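Local coordinates for class D beta-lactamase (Fusobacterium nucleatum subsp. polymorphum, PDB 4IED), which probably hydrolyses beta-lactam antibiotics to substituted beta-amino acids, as a member of the class D family of serine beta-lactamases, at residues T30-D35 against D39-Y44; F191-K196 against Y222-N227. One frame throughout, in Å; residues are numbered along the deposited sequence.

Interaction 1 (T30-D35 against D39-Y44); sequences TFVVYD and DKIDYY
Phe-31, Val-33 and Asp-35 face Tyr-44, Asp-42 and Lys-40 as the hydrogen-bonded pairs of an antiparallel ladder. In the central pair, Val-33 N gives to Asp-42 O at 2.9 Å and Asp-42 N returns a bond to Val-33 O at 2.8 Å. Asp-35 N reaches Lys-40 O at 2.8 Å. The ladder also holds CA-H...O contacts, such as Ile-41 CA to Val-33 O and Tyr-43 CA to Phe-31 O.

This is the first beta hairpin of the fold, forming one edge of its antiparallel sheet. Near its turn, Asp-39 and Lys-40 both face Asp-35 as a G1 beta bulge, Asp-39 having positive phi and psi. Asp-35 OD2 is taken by Asn-38 and OD1 by Asn-220; in a crystal structure of this protein Asp-35 and Asn-38 bind magnesium.

Among the polar side chains, Tyr-34 carries its CG trans to the backbone N (chi1 177°), which sends the ring along the strand to the turn. There OH donates to Asp-39 OD1 at 2.6 Å. That oxygen lies in the ring plane at the ring edge and is met on its anti side, 33° out of the carboxylate plane; the two planes stand 81° apart. A water donates to Val-33 O at 3.0 Å and to Asp-42 OD1 at 2.6 Å, joining side chain to ladder, while Asp-42 OD2 is held by Asn-15.

Apolar contacts cover the face with the non-hydrogen-bonded pairs. Val-32 CG1 meets Ile-41 CG2, diagonally across, at 3.8 Å, and Ile-41 CG1 sits at the Tyr-34 ring edge, 4.1 Å from Tyr-34 CD1. Tyr-34 and Ile-41 lean on helix 154-165, whereas Phe-31 and Val-33 pack against helices 16-25 and 238-249.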
ATOM      1  N   THR A  30     -12.935   2.340  -6.829  1.00  6.97           N
ATOM      2  CA  THR A  30     -13.558   2.052  -5.597  1.00  6.95           C
ATOM      3  C   THR A  30     -12.768   2.749  -4.471  1.00  6.63           C
ATOM      4  O   THR A  30     -11.561   3.044  -4.609  1.00  6.36           O
ATOM      5  CB  THR A  30     -13.515   0.508  -5.326  1.00  6.90           C
ATOM      6  OG1 THR A  30     -14.266   0.215  -4.115  1.00  6.99           O
ATOM      7  CG2 THR A  30     -12.073  -0.079  -5.193  1.00  6.52           C
ATOM      8  N   PHE A  31     -13.448   2.961  -3.329  1.00  6.72           N
ATOM      9  CA  PHE A  31     -12.794   3.586  -2.184  1.00  6.49           C
ATOM     10  C   PHE A  31     -13.468   3.054  -0.918  1.00  6.61           C
ATOM     11  O   PHE A  31     -14.678   2.989  -0.824  1.00  6.95           O
ATOM     12  CB  PHE A  31     -13.016   5.089  -2.350  1.00  6.65           C
ATOM     13  CG  PHE A  31     -12.283   6.038  -1.346  1.00  6.50           C
ATOM     14  CD1 PHE A  31     -11.282   5.641  -0.521  1.00  6.21           C
ATOM     15  CD2 PHE A  31     -12.733   7.379  -1.253  1.00  6.76           C
ATOM     16  CE1 PHE A  31     -10.679   6.557   0.319  1.00  6.15           C
ATOM     17  CE2 PHE A  31     -12.160   8.281  -0.340  1.00  6.72           C
ATOM     18  CZ  PHE A  31     -11.168   7.816   0.402  1.00  6.42           C
ATOM     19  N   VAL A  32     -12.652   2.563   0.018  1.00  6.36           N
ATOM     20  CA  VAL A  32     -13.108   2.097   1.314  1.00  6.50           C
ATOM     21  C   VAL A  32     -12.361   2.806   2.388  1.00  6.36           C
ATOM     22  O   VAL A  32     -11.166   2.884   2.336  1.00  6.06           O
ATOM     23  CB  VAL A  32     -12.830   0.571   1.438  1.00  6.56           C
ATOM     24  CG1 VAL A  32     -13.344   0.031   2.737  1.00  6.86           C
ATOM     25  CG2 VAL A  32     -13.486  -0.138   0.272  1.00  6.81           C
ATOM     26  N   VAL A  33     -13.122   3.259   3.378  1.00  6.64           N
ATOM     27  CA  VAL A  33     -12.561   3.803   4.599  1.00  6.62           C
ATOM     28  C   VAL A  33     -13.190   3.054   5.780  1.00  6.90           C
ATOM     29  O   VAL A  33     -14.395   2.987   5.881  1.00  7.27           O
ATOM     30  CB  VAL A  33     -12.758   5.302   4.753  1.00  6.78           C
ATOM     31  CG1 VAL A  33     -12.275   5.781   6.157  1.00  6.87           C
ATOM     32  CG2 VAL A  33     -12.118   6.073   3.594  1.00  6.58           C
ATOM     33  N   TYR A  34     -12.344   2.536   6.688  1.00  6.78           N
ATOM     34  CA  TYR A  34     -12.775   1.882   7.951  1.00  7.10           C
ATOM     35  C   TYR A  34     -12.503   2.864   9.069  1.00  7.26           C
ATOM     36  O   TYR A  34     -11.347   3.310   9.246  1.00  7.01           O
ATOM     37  CB  TYR A  34     -12.095   0.567   8.211  1.00  6.97           C
ATOM     38  CG  TYR A  34     -12.468  -0.090   9.548  1.00  7.36           C
ATOM     39  CD1 TYR A  34     -13.743  -0.562   9.758  1.00  7.80           C
ATOM     40  CD2 TYR A  34     -11.552  -0.155  10.612  1.00  7.36           C
ATOM     41  CE1 TYR A  34     -14.103  -1.116  10.986  1.00  8.35           C
ATOM     42  CE2 TYR A  34     -11.879  -0.724  11.803  1.00  7.93           C
ATOM     43  CZ  TYR A  34     -13.123  -1.248  11.974  1.00  8.42           C
ATOM     44  OH  TYR A  34     -13.528  -1.789  13.173  1.00  9.53           O
ATOM     45  N   ASP A  35     -13.568   3.191   9.799  1.00  7.73           N
ATOM     46  CA  ASP A  35     -13.515   4.034  11.005  1.00  8.04           C
ATOM     47  C   ASP A  35     -13.498   3.150  12.227  1.00  8.32           C
ATOM     48  O   ASP A  35     -14.508   2.519  12.516  1.00  8.70           O
ATOM     49  CB  ASP A  35     -14.766   4.937  10.925  1.00  8.45           C
ATOM     50  CG  ASP A  35     -14.989   5.840  12.147  1.00  8.91           C
ATOM     51  OD1 ASP A  35     -14.526   5.474  13.299  1.00  9.07           O
ATOM     52  OD2 ASP A  35     -15.756   6.818  12.009  1.00  9.21           O
ATOM     53  N   ASP A  39     -16.442   1.455  14.282  1.00 11.61           N
ATOM     54  CA  ASP A  39     -16.457   0.140  13.696  1.00 12.22           C
ATOM     55  C   ASP A  39     -17.302   0.077  12.474  1.00 12.53           C
ATOM     56  O   ASP A  39     -18.273  -0.775  12.353  1.00 13.71           O
ATOM     57  CB  ASP A  39     -16.896  -0.926  14.733  1.00 13.25           C
ATOM     58  CG  ASP A  39     -16.763  -2.371  14.176  1.00 13.61           C
ATOM     59  OD1 ASP A  39     -15.955  -2.632  13.239  1.00 12.91           O
ATOM     60  OD2 ASP A  39     -17.601  -3.230  14.691  1.00 16.10           O
ATOM     61  N   LYS A  40     -17.022   0.927  11.510  1.00 12.43           N
ATOM     62  CA  LYS A  40     -17.905   0.957  10.349  1.00 12.89           C
ATOM     63  C   LYS A  40     -17.105   1.355   9.124  1.00 11.65           C
ATOM     64  O   LYS A  40     -16.021   1.944   9.184  1.00 10.49           O
ATOM     65  CB  LYS A  40     -19.012   1.928  10.551  1.00 14.83           C
ATOM     66  CG  LYS A  40     -18.467   3.345  10.617  1.00 16.34           C
ATOM     67  CD  LYS A  40     -19.565   4.380  10.816  1.00 20.51           C
ATOM     68  CE  LYS A  40     -20.945   3.724  10.973  1.00 24.54           C
ATOM     69  NZ  LYS A  40     -22.181   4.561  10.773  1.00 28.35           N
ATOM     70  N   ILE A  41     -17.662   0.993   7.977  1.00 12.69           N
ATOM     71  CA  ILE A  41     -17.077   1.260   6.713  1.00 13.05           C
ATOM     72  C   ILE A  41     -17.844   2.269   5.926  1.00 11.93           C
ATOM     73  O   ILE A  41     -19.114   2.280   5.969  1.00 11.84           O
ATOM     74  CB  ILE A  41     -17.076  -0.055   5.877  1.00 15.56           C
ATOM     75  CG1 ILE A  41     -16.025  -1.016   6.416  1.00 19.14           C
ATOM     76  CG2 ILE A  41     -16.798   0.187   4.423  1.00 16.79           C
ATOM     77  CD1 ILE A  41     -16.215  -2.429   5.930  1.00 21.86           C
ATOM     78  N   ASP A  42     -17.141   3.125   5.198  1.00 10.70           N
ATOM     79  CA  ASP A  42     -17.726   4.025   4.233  1.00 10.94           C
ATOM     80  C   ASP A  42     -17.138   3.660   2.899  1.00  9.96           C
ATOM     81  O   ASP A  42     -15.917   3.487   2.806  1.00  9.51           O
ATOM     82  CB  ASP A  42     -17.461   5.507   4.587  1.00 11.69           C
ATOM     83  CG  ASP A  42     -18.400   6.003   5.688  1.00 13.06           C
ATOM     84  OD1 ASP A  42     -18.056   5.814   6.875  1.00 15.29           O
ATOM     85  OD2 ASP A  42     -19.498   6.536   5.310  1.00 14.78           O
ATOM     86  N   TYR A  43     -17.961   3.554   1.863  1.00  9.67           N
ATOM     87  CA  TYR A  43     -17.409   3.050   0.606  1.00  9.29           C
ATOM     88  C   TYR A  43     -18.088   3.671  -0.632  1.00  9.24           C
ATOM     89  O   TYR A  43     -19.189   4.174  -0.533  1.00  9.38           O
ATOM     90  CB  TYR A  43     -17.484   1.528   0.527  1.00  9.83           C
ATOM     91  CG  TYR A  43     -18.925   1.034   0.402  1.00 11.12           C
ATOM     92  CD1 TYR A  43     -19.562   1.040  -0.823  1.00 11.68           C
ATOM     93  CD2 TYR A  43     -19.657   0.704   1.497  1.00 12.18           C
ATOM     94  CE1 TYR A  43     -20.882   0.609  -0.975  1.00 13.12           C
ATOM     95  CE2 TYR A  43     -20.959   0.307   1.375  1.00 12.90           C
ATOM     96  CZ  TYR A  43     -21.581   0.324   0.141  1.00 13.24           C
ATOM     97  OH  TYR A  43     -22.926  -0.077   0.020  1.00 14.90           O
ATOM     98  N   TYR A  44     -17.415   3.504  -1.773  1.00  8.71           N
ATOM     99  CA  TYR A  44     -17.942   3.763  -3.127  1.00  9.12           C
ATOM    100  C   TYR A  44     -17.597   2.514  -3.932  1.00  8.62           C
ATOM    101  O   TYR A  44     -16.447   2.081  -3.919  1.00  8.11           O
ATOM    102  CB  TYR A  44     -17.299   4.978  -3.718  1.00  9.43           C
ATOM    103  CG  TYR A  44     -17.751   5.186  -5.147  1.00 10.12           C
ATOM    104  CD1 TYR A  44     -19.040   5.595  -5.437  1.00 11.39           C
ATOM    105  CD2 TYR A  44     -16.942   4.826  -6.212  1.00 10.25           C
ATOM    106  CE1 TYR A  44     -19.432   5.783  -6.768  1.00 12.15           C
ATOM    107  CE2 TYR A  44     -17.328   4.994  -7.512  1.00 11.06           C
ATOM    108  CZ  TYR A  44     -18.559   5.489  -7.777  1.00 12.21           C
ATOM    109  OH  TYR A  44     -19.001   5.679  -9.076  1.00 13.51           O
TER
HETATM  110  O   HOH W   1     -15.617   5.117   7.556  1.00 12.18           O

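Interaction 2 (F191-K196 against Y222-N227); sequences FILHGK and YSFAIN
Within the central antiparallel sheet, strands 192-200 and 221-229 are second neighbours, running the same way with strand 208-216 between them, and this contact reaches across that strand, on the face packed by helix 238-249. The backbones are too far apart to bond: Leu-193 CA and Tyr-222 CA are 9.4 Å from each other. Two side chains make it. CD1 of Leu-193 comes to the edge of the Phe-224 ring, near its plane, 3.7 Å from CE2 and 3.9 Å from CZ, and the side chains cross at about a right angle. Phe-224 holds CG between its backbone N and carbonyl carbon (chi1 67°), a rotamer that brings the ring over to Leu-193. His-194 O approaches the same ring obliquely, 4.0 Å from CZ. Phe-211, on the intervening strand, also meets the Phe-224 ring, and Val-243 and Arg-244 of the helix touch Phe-224 and Leu-193 respectively. Lys-196, the first residue of the KTG motif of serine beta-lactamases, points away from this contact, and its NZ is hydrogen-bonded to Ser-106 OG. With a methyl group against a ring edge, the attraction is dispersive and weakly directional, so burial and close fit rather than polar bonding hold the pair together.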
ATOM      1  N   PHE A 191      -3.460  15.067  13.131  1.00  8.19           N
ATOM      2  CA  PHE A 191      -3.556  13.786  12.434  1.00  7.44           C
ATOM      3  C   PHE A 191      -2.159  13.409  11.935  1.00  6.99           C
ATOM      4  O   PHE A 191      -1.292  14.275  11.776  1.00  7.27           O
ATOM      5  CB  PHE A 191      -4.505  13.908  11.192  1.00  7.39           C
ATOM      6  CG  PHE A 191      -3.960  14.745  10.111  1.00  7.27           C
ATOM      7  CD1 PHE A 191      -3.258  14.169   9.067  1.00  7.05           C
ATOM      8  CD2 PHE A 191      -4.244  16.090  10.050  1.00  7.70           C
ATOM      9  CE1 PHE A 191      -2.734  14.981   8.087  1.00  7.23           C
ATOM     10  CE2 PHE A 191      -3.674  16.920   9.067  1.00  7.76           C
ATOM     11  CZ  PHE A 191      -2.967  16.325   8.081  1.00  7.52           C
ATOM     12  N   ILE A 192      -1.958  12.125  11.671  1.00  6.66           N
ATOM     13  CA  ILE A 192      -0.765  11.640  10.945  1.00  6.39           C
ATOM     14  C   ILE A 192      -1.277  10.628   9.879  1.00  6.01           C
ATOM     15  O   ILE A 192      -2.011   9.673  10.172  1.00  5.93           O
ATOM     16  CB  ILE A 192       0.261  10.998  11.910  1.00  6.50           C
ATOM     17  CG1 ILE A 192       1.495  10.659  11.112  1.00  6.30           C
ATOM     18  CG2 ILE A 192      -0.248   9.879  12.684  1.00  6.50           C
ATOM     19  CD1 ILE A 192       2.635  10.292  12.010  1.00  6.52           C
ATOM     20  N   LEU A 193      -0.887  10.929   8.640  1.00  5.83           N
ATOM     21  CA  LEU A 193      -1.225  10.157   7.448  1.00  5.54           C
ATOM     22  C   LEU A 193      -0.017   9.282   7.114  1.00  5.36           C
ATOM     23  O   LEU A 193       1.087   9.782   6.974  1.00  5.43           O
ATOM     24  CB  LEU A 193      -1.485  11.095   6.320  1.00  5.55           C
ATOM     25  CG  LEU A 193      -1.606  10.517   4.909  1.00  5.33           C
ATOM     26  CD1 LEU A 193      -2.763   9.543   4.772  1.00  5.21           C
ATOM     27  CD2 LEU A 193      -1.633  11.597   3.820  1.00  5.44           C
ATOM     28  N   HIS A 194      -0.281   7.976   7.041  1.00  5.18           N
ATOM     29  CA  HIS A 194       0.620   6.948   6.526  1.00  5.02           C
ATOM     30  C   HIS A 194       0.016   6.351   5.240  1.00  4.83           C
ATOM     31  O   HIS A 194      -1.194   6.257   5.048  1.00  4.82           O
ATOM     32  CB  HIS A 194       0.693   5.820   7.494  1.00  5.06           C
ATOM     33  CG  HIS A 194       1.282   6.167   8.834  1.00  5.30           C
ATOM     34  ND1 HIS A 194       0.638   6.793   9.879  1.00  5.53           N
ATOM     35  CD2 HIS A 194       2.479   5.766   9.306  1.00  5.41           C
ATOM     36  CE1 HIS A 194       1.484   6.852  10.909  1.00  5.77           C
ATOM     37  NE2 HIS A 194       2.570   6.171  10.598  1.00  5.70           N
ATOM     38  N   GLY A 195       0.897   5.994   4.308  1.00  4.74           N
ATOM     39  CA  GLY A 195       0.375   5.283   3.111  1.00  4.61           C
ATOM     40  C   GLY A 195       1.421   4.964   2.088  1.00  4.58           C
ATOM     41  O   GLY A 195       2.641   5.144   2.339  1.00  4.65           O
ATOM     42  N   LYS A 196       0.937   4.291   1.018  1.00  4.52           N
ATOM     43  CA  LYS A 196       1.782   3.864  -0.092  1.00  4.54           C
ATOM     44  C   LYS A 196       0.949   3.901  -1.375  1.00  4.57           C
ATOM     45  O   LYS A 196      -0.155   3.392  -1.406  1.00  4.55           O
ATOM     46  CB  LYS A 196       2.315   2.463   0.144  1.00  4.53           C
ATOM     47  CG  LYS A 196       3.209   1.908  -0.939  1.00  4.60           C
ATOM     48  CD  LYS A 196       4.583   2.544  -0.949  1.00  4.71           C
ATOM     49  CE  LYS A 196       5.468   2.191  -2.113  1.00  4.85           C
ATOM     50  NZ  LYS A 196       5.169   2.934  -3.316  1.00  4.92           N
ATOM     51  N   TYR A 222      -8.403   5.848  10.844  1.00  6.28           N
ATOM     52  CA  TYR A 222      -9.157   5.654   9.599  1.00  6.16           C
ATOM     53  C   TYR A 222      -8.280   4.943   8.631  1.00  5.81           C
ATOM     54  O   TYR A 222      -7.309   5.520   8.153  1.00  5.62           O
ATOM     55  CB  TYR A 222      -9.616   7.005   9.021  1.00  6.25           C
ATOM     56  CG  TYR A 222     -10.393   7.865   9.974  1.00  6.64           C
ATOM     57  CD1 TYR A 222      -9.693   8.697  10.857  1.00  6.77           C
ATOM     58  CD2 TYR A 222     -11.797   7.913   9.967  1.00  6.95           C
ATOM     59  CE1 TYR A 222     -10.321   9.529  11.750  1.00  7.19           C
ATOM     60  CE2 TYR A 222     -12.413   8.699  10.958  1.00  7.38           C
ATOM     61  CZ  TYR A 222     -11.685   9.494  11.817  1.00  7.49           C
ATOM     62  OH  TYR A 222     -12.324  10.320  12.811  1.00  7.98           O
ATOM     63  N   SER A 223      -8.586   3.665   8.349  1.00  5.77           N
ATOM     64  CA  SER A 223      -7.762   2.912   7.412  1.00  5.49           C
ATOM     65  C   SER A 223      -8.454   2.995   6.044  1.00  5.45           C
ATOM     66  O   SER A 223      -9.683   3.007   5.950  1.00  5.66           O
ATOM     67  CB  SER A 223      -7.696   1.470   7.814  1.00  5.54           C
ATOM     68  OG  SER A 223      -6.910   1.373   9.028  1.00  5.62           O
ATOM     69  N   PHE A 224      -7.676   3.106   4.992  1.00  5.23           N
ATOM     70  CA  PHE A 224      -8.285   3.383   3.672  1.00  5.25           C
ATOM     71  C   PHE A 224      -7.507   2.693   2.572  1.00  5.08           C
ATOM     72  O   PHE A 224      -6.355   2.334   2.612  1.00  4.91           O
ATOM     73  CB  PHE A 224      -8.322   4.876   3.371  1.00  5.30           C
ATOM     74  CG  PHE A 224      -6.945   5.496   3.168  1.00  5.11           C
ATOM     75  CD1 PHE A 224      -6.318   5.488   1.898  1.00  4.99           C
ATOM     76  CD2 PHE A 224      -6.312   6.126   4.225  1.00  5.12           C
ATOM     77  CE1 PHE A 224      -5.086   6.036   1.720  1.00  4.89           C
ATOM     78  CE2 PHE A 224      -5.061   6.685   4.026  1.00  5.01           C
ATOM     79  CZ  PHE A 224      -4.456   6.613   2.785  1.00  4.89           C
ATOM     80  N   ALA A 225      -8.303   2.447   1.502  1.00  5.19           N
ATOM     81  CA  ALA A 225      -7.829   2.032   0.141  1.00  5.13           C
ATOM     82  C   ALA A 225      -8.682   2.553  -0.985  1.00  5.33           C
ATOM     83  O   ALA A 225      -9.907   2.390  -0.931  1.00  5.56           O
ATOM     84  CB  ALA A 225      -7.780   0.517   0.064  1.00  5.16           C
ATOM     85  N   ILE A 226      -7.980   3.149  -1.944  1.00  5.27           N
ATOM     86  CA  ILE A 226      -8.620   3.562  -3.206  1.00  5.50           C
ATOM     87  C   ILE A 226      -7.868   2.850  -4.298  1.00  5.48           C
ATOM     88  O   ILE A 226      -6.660   2.654  -4.276  1.00  5.29           O
ATOM     89  CB  ILE A 226      -8.583   5.086  -3.387  1.00  5.57           C
ATOM     90  CG1 ILE A 226      -9.469   5.552  -4.598  1.00  5.91           C
ATOM     91  CG2 ILE A 226      -7.185   5.653  -3.552  1.00  5.39           C
ATOM     92  CD1 ILE A 226      -9.678   7.041  -4.538  1.00  6.06           C
ATOM     93  N   ASN A 227      -8.642   2.414  -5.288  1.00  5.75           N
ATOM     94  CA  ASN A 227      -8.033   2.089  -6.620  1.00  5.86           C
ATOM     95  C   ASN A 227      -8.912   2.611  -7.722  1.00  6.23           C
ATOM     96  O   ASN A 227     -10.103   2.795  -7.606  1.00  6.45           O
ATOM     97  CB  ASN A 227      -7.655   0.591  -6.744  1.00  5.84           C
ATOM     98  CG  ASN A 227      -8.845  -0.349  -6.801  1.00  6.10           C
ATOM     99  OD1 ASN A 227      -9.666  -0.304  -7.675  1.00  6.43           O
ATOM    100  ND2 ASN A 227      -8.860  -1.324  -5.875  1.00  6.01           N
TER

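How the interactions relate
Near the N terminus, interaction 1 closes the short turn between strands 29-35 and 40-44 and builds the hairpin at one edge of the sheet. The chain then passes through the helical region before interaction 2 opens at 191-196, runs through strand 208-216 and closes with 222-227, enclosing a loop of 25 residues. The two contacts therefore stand in series, neither nested nor crossed. In space they adjoin: strand 221-229 lies beside strand 29-35, probably with hydrogen bonds from Tyr-34 N to Ser-223 O and from Val-32 N to Ala-225 O. That pairing joins the N-terminal hairpin of interaction 1 to the late strands of interaction 2, with helix 238-249 packed against both contacts.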